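Local coordinates for protein probable glutathione S-transferase (Bordetella bronchiseptica RB50, PDB 3H1N) that probably acts as a glutathione S-transferase, joining the thiol of glutathione to electrophilic substrates, at residues 148-151 and 152-156; 136-139 and 140-144; 199-202 and 203-206. All blocks are in the same frame, centred on the assembly; numbering follows the deposited sequence.

In the fold
The three contacts follow one another along the all-helical C-terminal domain of a glutathione S-transferase fold, in the chain order contact 2, contact 1, contact 3. Contact 2 (136-144) is the turn that starts helix 142-167, and contact 1 (148-156) lies further along the same helix, their centres about 17 Å apart. Contact 3 (199-206), the short helix 200-206, has its centre about 12 Å from that of contact 1 and touches it: Arg-202 bonds to the carbonyl of Arg-153, and Phe-199 meets Phe-152. Contacts 2 and 3 do not meet; their centres are about 23 Å apart and their nearest atoms about 9 Å. Contacts 1 and 2 also reach the second subunit, so helix 142-167 serves both domain and dimer.

Contact 1. Residues 148-151 and 152-156; sequences RAAD and FRETR
A wider pi-type turn interrupts the regular winding of helix 142-167 here, and Asp-151 stands at its start and supplies the accepting carbonyl. Its oxygen takes two backbone N-H groups: Thr-155 N at 2.8 Å, the usual i to i+4 bond, and Arg-156 N at 3.2 Å, the i to i+5 bond that marks the wide turn. Before it the winding is ordinary, as in the nearly straight bond from Arg-153 N to Ala-149 O (169° at the hydrogen).

The side chains of Asp-151 and Thr-155 meet over the same turn. With CG anti to the backbone N (chi1 -173°), the Asp-151 carboxylate leans along the helix until OD1 lies 2.9 Å from Thr-155 OG1. That hydroxyl is also 3.1 Å from Asp-151 O, and its single proton could serve either oxygen. The methylene CG of Arg-156 passes 3.8 Å from Asp-151 OD2, while its guanidinium goes on to a salt bridge with Glu-124.

Arg-153 folds back at chi3 (-38°), laying one face of its guanidinium over Ala-149 O, which is 3.4 Å from the plane and toward its rim, with Ala-150 CA 3.6 Å from Arg-153 NH1. Two small alanines leave room for this flat group, whose NH2 bonds to the carbonyl of Leu-249.

The large apolar ring of buried Phe-152 suits an interior place between Leu-121 of helix 105-127 and the ring of Phe-199, just before helix 200-206, while Arg-148 bonds to the carbonyl of Pro-131 of the second subunit.

Contact 2. Residues 136-139 and 140-144; sequences LYYE and DQQDV
Residues 136-144 form the turn that leads into helix 142-167, with Gln-141 as its N-cap residue in the helical domain of the glutathione S-transferase fold. Backbone bonds shape the turn: Gln-141 N donates to Tyr-138 O at 2.9 Å, and Asp-140 N to Tyr-137 O at 3.2 Å. Asp-140 O bonds to Arg-147 of the second subunit.

Side-chain polar contacts tie the cap to the incoming loop. The extended side chain of Gln-141 runs back until its NE2 bonds to Tyr-137 O at 3.3 Å, with that oxygen close to the amide plane. NE2 and Asp-140 N grip Tyr-137 O from opposite faces of its carbonyl plane. Glutamine suits this place because its amide is used on both sides: NE2 also donates to Ala-133 O, and OE1 accepts from Val-132 N.

Packing is carried by Tyr-138, whose ring stacks with Tyr-246, and at the Tyr-137 ring edge, where Asp-140 OD2 lies in plane, 4.0 Å from Tyr-137 CD2. The Gln-142 chain, its CG anti to the backbone N (chi1 -171°), crosses the Tyr-138 phenol, with ring and amide planes 90° apart. Tyr-138 OH and Gln-142 NE2 both bond to Glu-248 OE2, and Gln-142 CG comes to 3.3 Å from Tyr-138 OH.

Contact 3. Residues 199-202 and 203-206; sequences FPRR and MRTL
This is a local contact along the short helix 200-206, which follows helix 183-198 almost at once, with Phe-199 as the joint: it leaves the first helix and holds the N-cap position of the second. Phe-199 O accepts from the N of Met-203 (a selenomethionine) at 2.9 Å, closing the first turn, and Pro-200 O accepts from Arg-204 N. Proline fits the first turn because its nitrogen, lacking a proton, needs no acceptor. Asp-250 meets the next two N-H groups, OD2 taking that of Arg-201 and OD1 that of Arg-202.

Arg-202 and Leu-206 carry the main side-chain contact. A bend at chi2 (61°) brings the Arg-202 guanidinium over the leucine, so that Leu-206 CD2 sits over the centre of one face, 3.6 Å from Arg-202 CZ. Thr-205 CG2 approaches Arg-202 NH1 at 3.7 Å. The rim of the guanidinium remains available for polar partners: NE bonds to the carbonyl of Arg-153, and NH1 to O of the C-terminal Ala-252, which Thr-205 OG1 also bonds.

Arg-204 curls back over the first turn, one face of its guanidinium lying over Pro-200 O and, toward the rim, Arg-201 CA; its NH2 lies 3.3 Å from Arg-201 CG.

Met-203 instead reaches into the hydrophobic layer between helices 142-167 and 183-198, touching Met-161 and Leu-195. The arrangement is that of a short amphipathic helix, with a capped start, packed on the helical bundle of a glutathione S-transferase C-terminal domain.

Contact 1. Residues 148-151 and 152-156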
loop_
_atom_site.group_PDB
_atom_site.type_symbol
_atom_site.label_atom_id
_atom_site.label_comp_id
_atom_site.label_asym_id
_atom_site.label_seq_id
_atom_site.Cartn_x
_atom_site.Cartn_y
_atom_site.Cartn_z
ATOM N N ARG B 148 -7.516 -17.641 -10.416
ATOM C CA ARG B 148 -7.367 -16.241 -10.018
ATOM C C ARG B 148 -7.624 -15.263 -11.173
ATOM O O ARG B 148 -8.272 -14.226 -10.974
ATOM C CB ARG B 148 -5.980 -15.998 -9.408
ATOM C CG ARG B 148 -5.793 -14.550 -8.983
ATOM C CD ARG B 148 -5.116 -14.406 -7.649
ATOM N NE ARG B 148 -5.093 -12.995 -7.259
ATOM C CZ ARG B 148 -4.810 -12.554 -6.038
ATOM N NH1 ARG B 148 -4.524 -13.407 -5.057
ATOM N NH2 ARG B 148 -4.829 -11.250 -5.794
ATOM N N ALA B 149 -7.133 -15.599 -12.372
ATOM C CA ALA B 149 -7.332 -14.777 -13.561
ATOM C C ALA B 149 -8.807 -14.546 -13.908
ATOM O O ALA B 149 -9.196 -13.432 -14.285
ATOM C CB ALA B 149 -6.570 -15.370 -14.783
ATOM N N ALA B 150 -9.624 -15.587 -13.749
ATOM C CA ALA B 150 -11.049 -15.465 -14.036
ATOM C C ALA B 150 -11.683 -14.381 -13.157
ATOM O O ALA B 150 -12.443 -13.570 -13.657
ATOM C CB ALA B 150 -11.771 -16.803 -13.887
ATOM N N ASP B 151 -11.333 -14.334 -11.876
ATOM C CA ASP B 151 -11.841 -13.277 -10.985
ATOM C C ASP B 151 -11.245 -11.892 -11.286
ATOM O O ASP B 151 -11.945 -10.873 -11.234
ATOM C CB ASP B 151 -11.606 -13.644 -9.517
ATOM C CG ASP B 151 -12.262 -12.653 -8.552
ATOM O OD1 ASP B 151 -13.503 -12.494 -8.603
ATOM O OD2 ASP B 151 -11.534 -12.022 -7.749
ATOM N N PHE B 152 -9.956 -11.852 -11.597
ATOM C CA PHE B 152 -9.291 -10.581 -11.840
ATOM C C PHE B 152 -9.929 -9.938 -13.082
ATOM O O PHE B 152 -10.275 -8.746 -13.072
ATOM C CB PHE B 152 -7.785 -10.796 -12.031
ATOM C CG PHE B 152 -6.990 -9.514 -12.275
ATOM C CD1 PHE B 152 -6.828 -8.573 -11.260
ATOM C CD2 PHE B 152 -6.382 -9.273 -13.504
ATOM C CE1 PHE B 152 -6.092 -7.399 -11.464
ATOM C CE2 PHE B 152 -5.628 -8.102 -13.726
ATOM C CZ PHE B 152 -5.484 -7.163 -12.712
ATOM N N ARG B 153 -10.131 -10.741 -14.126
ATOM C CA ARG B 153 -10.753 -10.226 -15.368
ATOM C C ARG B 153 -12.206 -9.830 -15.132
ATOM O O ARG B 153 -12.628 -8.765 -15.575
ATOM C CB ARG B 153 -10.734 -11.249 -16.524
ATOM C CG ARG B 153 -9.380 -11.556 -17.162
ATOM C CD ARG B 153 -9.515 -12.485 -18.393
ATOM N NE ARG B 153 -10.544 -13.526 -18.220
ATOM C CZ ARG B 153 -10.333 -14.747 -17.722
ATOM N NH1 ARG B 153 -11.344 -15.589 -17.596
ATOM N NH2 ARG B 153 -9.118 -15.134 -17.350
ATOM N N GLU B 154 -12.955 -10.699 -14.455
ATOM C CA GLU B 154 -14.416 -10.580 -14.334
ATOM C C GLU B 154 -14.854 -9.506 -13.336
ATOM O O GLU B 154 -15.786 -8.746 -13.604
ATOM C CB GLU B 154 -15.060 -11.930 -13.953
ATOM C CG GLU B 154 -15.055 -13.000 -15.058
ATOM C CD GLU B 154 -15.452 -14.402 -14.551
ATOM O OE1 GLU B 154 -15.981 -14.526 -13.422
ATOM O OE2 GLU B 154 -15.232 -15.386 -15.282
ATOM N N THR B 155 -14.209 -9.450 -12.174
ATOM C CA THR B 155 -14.661 -8.508 -11.157
ATOM C C THR B 155 -13.675 -7.386 -10.832
ATOM O O THR B 155 -14.084 -6.243 -10.647
ATOM C CB THR B 155 -15.091 -9.219 -9.852
ATOM O OG1 THR B 155 -13.934 -9.681 -9.157
ATOM C CG2 THR B 155 -16.004 -10.398 -10.137
ATOM N N ARG B 156 -12.385 -7.701 -10.763
ATOM C CA ARG B 156 -11.395 -6.754 -10.215
ATOM C C ARG B 156 -11.035 -5.646 -11.186
ATOM O O ARG B 156 -11.128 -4.459 -10.856
ATOM C CB ARG B 156 -10.128 -7.494 -9.756
ATOM C CG ARG B 156 -10.387 -8.580 -8.711
ATOM C CD ARG B 156 -11.098 -8.038 -7.469
ATOM N NE ARG B 156 -10.240 -7.148 -6.683
ATOM C CZ ARG B 156 -10.679 -6.322 -5.735
ATOM N NH1 ARG B 156 -11.979 -6.230 -5.475
ATOM N NH2 ARG B 156 -9.823 -5.544 -5.091
#

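Contact 2. Residues 136-139 and 140-144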
loop_
_atom_site.group_PDB
_atom_site.type_symbol
_atom_site.label_atom_id
_atom_site.label_comp_id
_atom_site.label_asym_id
_atom_site.label_seq_id
_atom_site.Cartn_x
_atom_site.Cartn_y
_atom_site.Cartn_z
ATOM N N LEU B 136 7.953 -18.586 -6.195
ATOM C CA LEU B 136 7.887 -19.815 -7.000
ATOM C C LEU B 136 7.563 -19.482 -8.449
ATOM O O LEU B 136 6.978 -18.433 -8.721
ATOM C CB LEU B 136 6.850 -20.798 -6.445
ATOM C CG LEU B 136 7.035 -21.296 -5.002
ATOM C CD1 LEU B 136 5.868 -22.200 -4.581
ATOM C CD2 LEU B 136 8.388 -22.007 -4.792
ATOM N N TYR B 137 7.928 -20.373 -9.368
ATOM C CA TYR B 137 7.734 -20.111 -10.793
ATOM C C TYR B 137 6.266 -20.174 -11.176
ATOM O O TYR B 137 5.478 -20.915 -10.578
ATOM C CB TYR B 137 8.541 -21.086 -11.654
ATOM C CG TYR B 137 10.028 -20.972 -11.436
ATOM C CD1 TYR B 137 10.713 -19.813 -11.801
ATOM C CD2 TYR B 137 10.743 -22.005 -10.836
ATOM C CE1 TYR B 137 12.079 -19.690 -11.586
ATOM C CE2 TYR B 137 12.113 -21.898 -10.616
ATOM C CZ TYR B 137 12.775 -20.733 -10.996
ATOM O OH TYR B 137 14.134 -20.613 -10.781
ATOM N N TYR B 138 5.914 -19.395 -12.187
ATOM C CA TYR B 138 4.561 -19.392 -12.724
ATOM C C TYR B 138 4.102 -20.801 -13.091
ATOM O O TYR B 138 2.998 -21.206 -12.734
ATOM C CB TYR B 138 4.458 -18.447 -13.929
ATOM C CG TYR B 138 3.196 -18.647 -14.747
ATOM C CD1 TYR B 138 1.938 -18.397 -14.195
ATOM C CD2 TYR B 138 3.267 -19.073 -16.077
ATOM C CE1 TYR B 138 0.778 -18.590 -14.936
ATOM C CE2 TYR B 138 2.116 -19.268 -16.831
ATOM C CZ TYR B 138 0.879 -19.019 -16.260
ATOM O OH TYR B 138 -0.268 -19.185 -16.996
ATOM N N GLU B 139 4.958 -21.554 -13.779
ATOM C CA GLU B 139 4.587 -22.879 -14.287
ATOM C C GLU B 139 4.101 -23.818 -13.180
ATOM O O GLU B 139 3.243 -24.662 -13.414
ATOM C CB GLU B 139 5.750 -23.512 -15.056
ATOM C CG GLU B 139 6.026 -22.856 -16.413
ATOM C CD GLU B 139 6.624 -21.451 -16.313
ATOM O OE1 GLU B 139 7.246 -21.105 -15.275
ATOM O OE2 GLU B 139 6.464 -20.684 -17.289
ATOM N N ASP B 140 4.630 -23.638 -11.971
ATOM C CA ASP B 140 4.280 -24.498 -10.848
ATOM C C ASP B 140 2.981 -24.104 -10.144
ATOM O O ASP B 140 2.498 -24.827 -9.273
ATOM C CB ASP B 140 5.440 -24.560 -9.859
ATOM C CG ASP B 140 6.677 -25.199 -10.463
ATOM O OD1 ASP B 140 6.554 -26.281 -11.088
ATOM O OD2 ASP B 140 7.766 -24.608 -10.324
ATOM N N GLN B 141 2.410 -22.971 -10.540
ATOM C CA GLN B 141 1.148 -22.505 -9.950
ATOM C C GLN B 141 0.164 -22.062 -11.037
ATOM O O GLN B 141 -0.743 -21.264 -10.781
ATOM C CB GLN B 141 1.402 -21.405 -8.895
ATOM C CG GLN B 141 2.215 -20.208 -9.411
ATOM C CD GLN B 141 2.753 -19.325 -8.286
ATOM O OE1 GLN B 141 2.013 -18.921 -7.393
ATOM N NE2 GLN B 141 4.043 -19.013 -8.340
ATOM N N GLN B 142 0.332 -22.619 -12.239
ATOM C CA GLN B 142 -0.500 -22.246 -13.388
ATOM C C GLN B 142 -1.994 -22.566 -13.214
ATOM O O GLN B 142 -2.843 -21.768 -13.591
ATOM C CB GLN B 142 0.015 -22.875 -14.692
ATOM C CG GLN B 142 -0.709 -22.300 -15.914
ATOM C CD GLN B 142 -0.518 -23.108 -17.184
ATOM O OE1 GLN B 142 -0.525 -24.343 -17.165
ATOM N NE2 GLN B 142 -0.370 -22.411 -18.306
ATOM N N ASP B 143 -2.308 -23.733 -12.661
ATOM C CA ASP B 143 -3.707 -24.115 -12.426
ATOM C C ASP B 143 -4.417 -23.112 -11.515
ATOM O O ASP B 143 -5.584 -22.751 -11.745
ATOM C CB ASP B 143 -3.800 -25.518 -11.811
ATOM C CG ASP B 143 -3.198 -26.595 -12.705
ATOM O OD1 ASP B 143 -3.076 -26.388 -13.930
ATOM O OD2 ASP B 143 -2.852 -27.667 -12.172
ATOM N N VAL B 144 -3.714 -22.693 -10.467
ATOM C CA VAL B 144 -4.239 -21.680 -9.547
ATOM C C VAL B 144 -4.381 -20.338 -10.290
ATOM O O VAL B 144 -5.410 -19.662 -10.171
ATOM C CB VAL B 144 -3.355 -21.539 -8.300
ATOM C CG1 VAL B 144 -3.937 -20.498 -7.347
ATOM C CG2 VAL B 144 -3.221 -22.903 -7.593
#

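Contact 3. Residues 199-202 and 203-206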
loop_
_atom_site.group_PDB
_atom_site.type_symbol
_atom_site.label_atom_id
_atom_site.label_comp_id
_atom_site.label_asym_id
_atom_site.label_seq_id
_atom_site.Cartn_x
_atom_site.Cartn_y
_atom_site.Cartn_z
ATOM N N PHE B 199 -3.383 -8.208 -20.647
ATOM C CA PHE B 199 -4.748 -8.695 -20.855
ATOM C C PHE B 199 -5.365 -7.991 -22.035
ATOM O O PHE B 199 -6.393 -7.330 -21.882
ATOM C CB PHE B 199 -5.588 -8.456 -19.583
ATOM C CG PHE B 199 -5.156 -9.297 -18.431
ATOM C CD1 PHE B 199 -5.653 -10.591 -18.287
ATOM C CD2 PHE B 199 -4.229 -8.817 -17.500
ATOM C CE1 PHE B 199 -5.243 -11.396 -17.231
ATOM C CE2 PHE B 199 -3.798 -9.627 -16.460
ATOM C CZ PHE B 199 -4.313 -10.911 -16.320
ATOM N N PRO B 200 -4.731 -8.106 -23.216
ATOM C CA PRO B 200 -5.212 -7.372 -24.401
ATOM C C PRO B 200 -6.642 -7.740 -24.821
ATOM O O PRO B 200 -7.411 -6.847 -25.201
ATOM C CB PRO B 200 -4.187 -7.727 -25.474
ATOM C CG PRO B 200 -3.602 -9.013 -25.026
ATOM C CD PRO B 200 -3.530 -8.902 -23.528
ATOM N N ARG B 201 -7.015 -9.014 -24.704
ATOM C CA ARG B 201 -8.378 -9.440 -25.041
ATOM C C ARG B 201 -9.413 -8.858 -24.085
ATOM O O ARG B 201 -10.425 -8.326 -24.535
ATOM C CB ARG B 201 -8.502 -10.972 -25.131
ATOM C CG ARG B 201 -7.820 -11.566 -26.370
ATOM C CD ARG B 201 -7.891 -13.095 -26.417
ATOM N NE ARG B 201 -9.270 -13.589 -26.367
ATOM C CZ ARG B 201 -9.671 -14.624 -25.629
ATOM N NH1 ARG B 201 -8.801 -15.289 -24.875
ATOM N NH2 ARG B 201 -10.948 -14.996 -25.643
ATOM N N ARG B 202 -9.163 -8.937 -22.776
ATOM C CA ARG B 202 -10.088 -8.340 -21.805
ATOM C C ARG B 202 -10.178 -6.816 -21.945
ATOM O O ARG B 202 -11.260 -6.233 -21.797
ATOM C CB ARG B 202 -9.750 -8.738 -20.363
ATOM C CG ARG B 202 -10.741 -8.206 -19.291
ATOM C CD ARG B 202 -12.171 -8.737 -19.513
ATOM N NE ARG B 202 -13.046 -8.467 -18.368
ATOM C CZ ARG B 202 -14.379 -8.445 -18.418
ATOM N NH1 ARG B 202 -15.023 -8.641 -19.567
ATOM N NH2 ARG B 202 -15.079 -8.207 -17.316
HETATM N N MSE B 203 -9.054 -6.178 -22.271
HETATM C CA MSE B 203 -9.036 -4.722 -22.433
HETATM C C MSE B 203 -9.820 -4.327 -23.684
HETATM O O MSE B 203 -10.482 -3.285 -23.707
HETATM C CB MSE B 203 -7.595 -4.171 -22.469
HETATM C CG MSE B 203 -6.879 -4.219 -21.108
HETATM SE SE MSE B 203 -7.706 -3.117 -19.724
HETATM C CE MSE B 203 -6.820 -1.432 -20.182
ATOM N N ARG B 204 -9.758 -5.169 -24.715
ATOM C CA ARG B 204 -10.586 -4.970 -25.900
ATOM C C ARG B 204 -12.079 -4.870 -25.538
ATOM O O ARG B 204 -12.792 -4.032 -26.100
ATOM C CB ARG B 204 -10.330 -6.064 -26.930
ATOM C CG ARG B 204 -10.860 -5.761 -28.299
ATOM C CD ARG B 204 -9.888 -6.276 -29.364
ATOM N NE ARG B 204 -9.644 -7.719 -29.245
ATOM C CZ ARG B 204 -8.458 -8.288 -29.017
ATOM N NH1 ARG B 204 -7.351 -7.558 -28.880
ATOM N NH2 ARG B 204 -8.381 -9.610 -28.941
ATOM N N THR B 205 -12.532 -5.694 -24.594
ATOM C CA THR B 205 -13.918 -5.640 -24.102
ATOM C C THR B 205 -14.192 -4.366 -23.282
ATOM O O THR B 205 -15.244 -3.727 -23.429
ATOM C CB THR B 205 -14.258 -6.874 -23.232
ATOM O OG1 THR B 205 -14.099 -8.069 -24.012
ATOM C CG2 THR B 205 -15.708 -6.798 -22.689
ATOM N N LEU B 206 -13.230 -3.994 -22.442
ATOM C CA LEU B 206 -13.484 -3.035 -21.385
ATOM C C LEU B 206 -13.275 -1.569 -21.744
ATOM O O LEU B 206 -13.956 -0.698 -21.198
ATOM C CB LEU B 206 -12.644 -3.375 -20.144
ATOM C CG LEU B 206 -12.855 -4.680 -19.369
ATOM C CD1 LEU B 206 -11.889 -4.688 -18.209
ATOM C CD2 LEU B 206 -14.300 -4.853 -18.863
#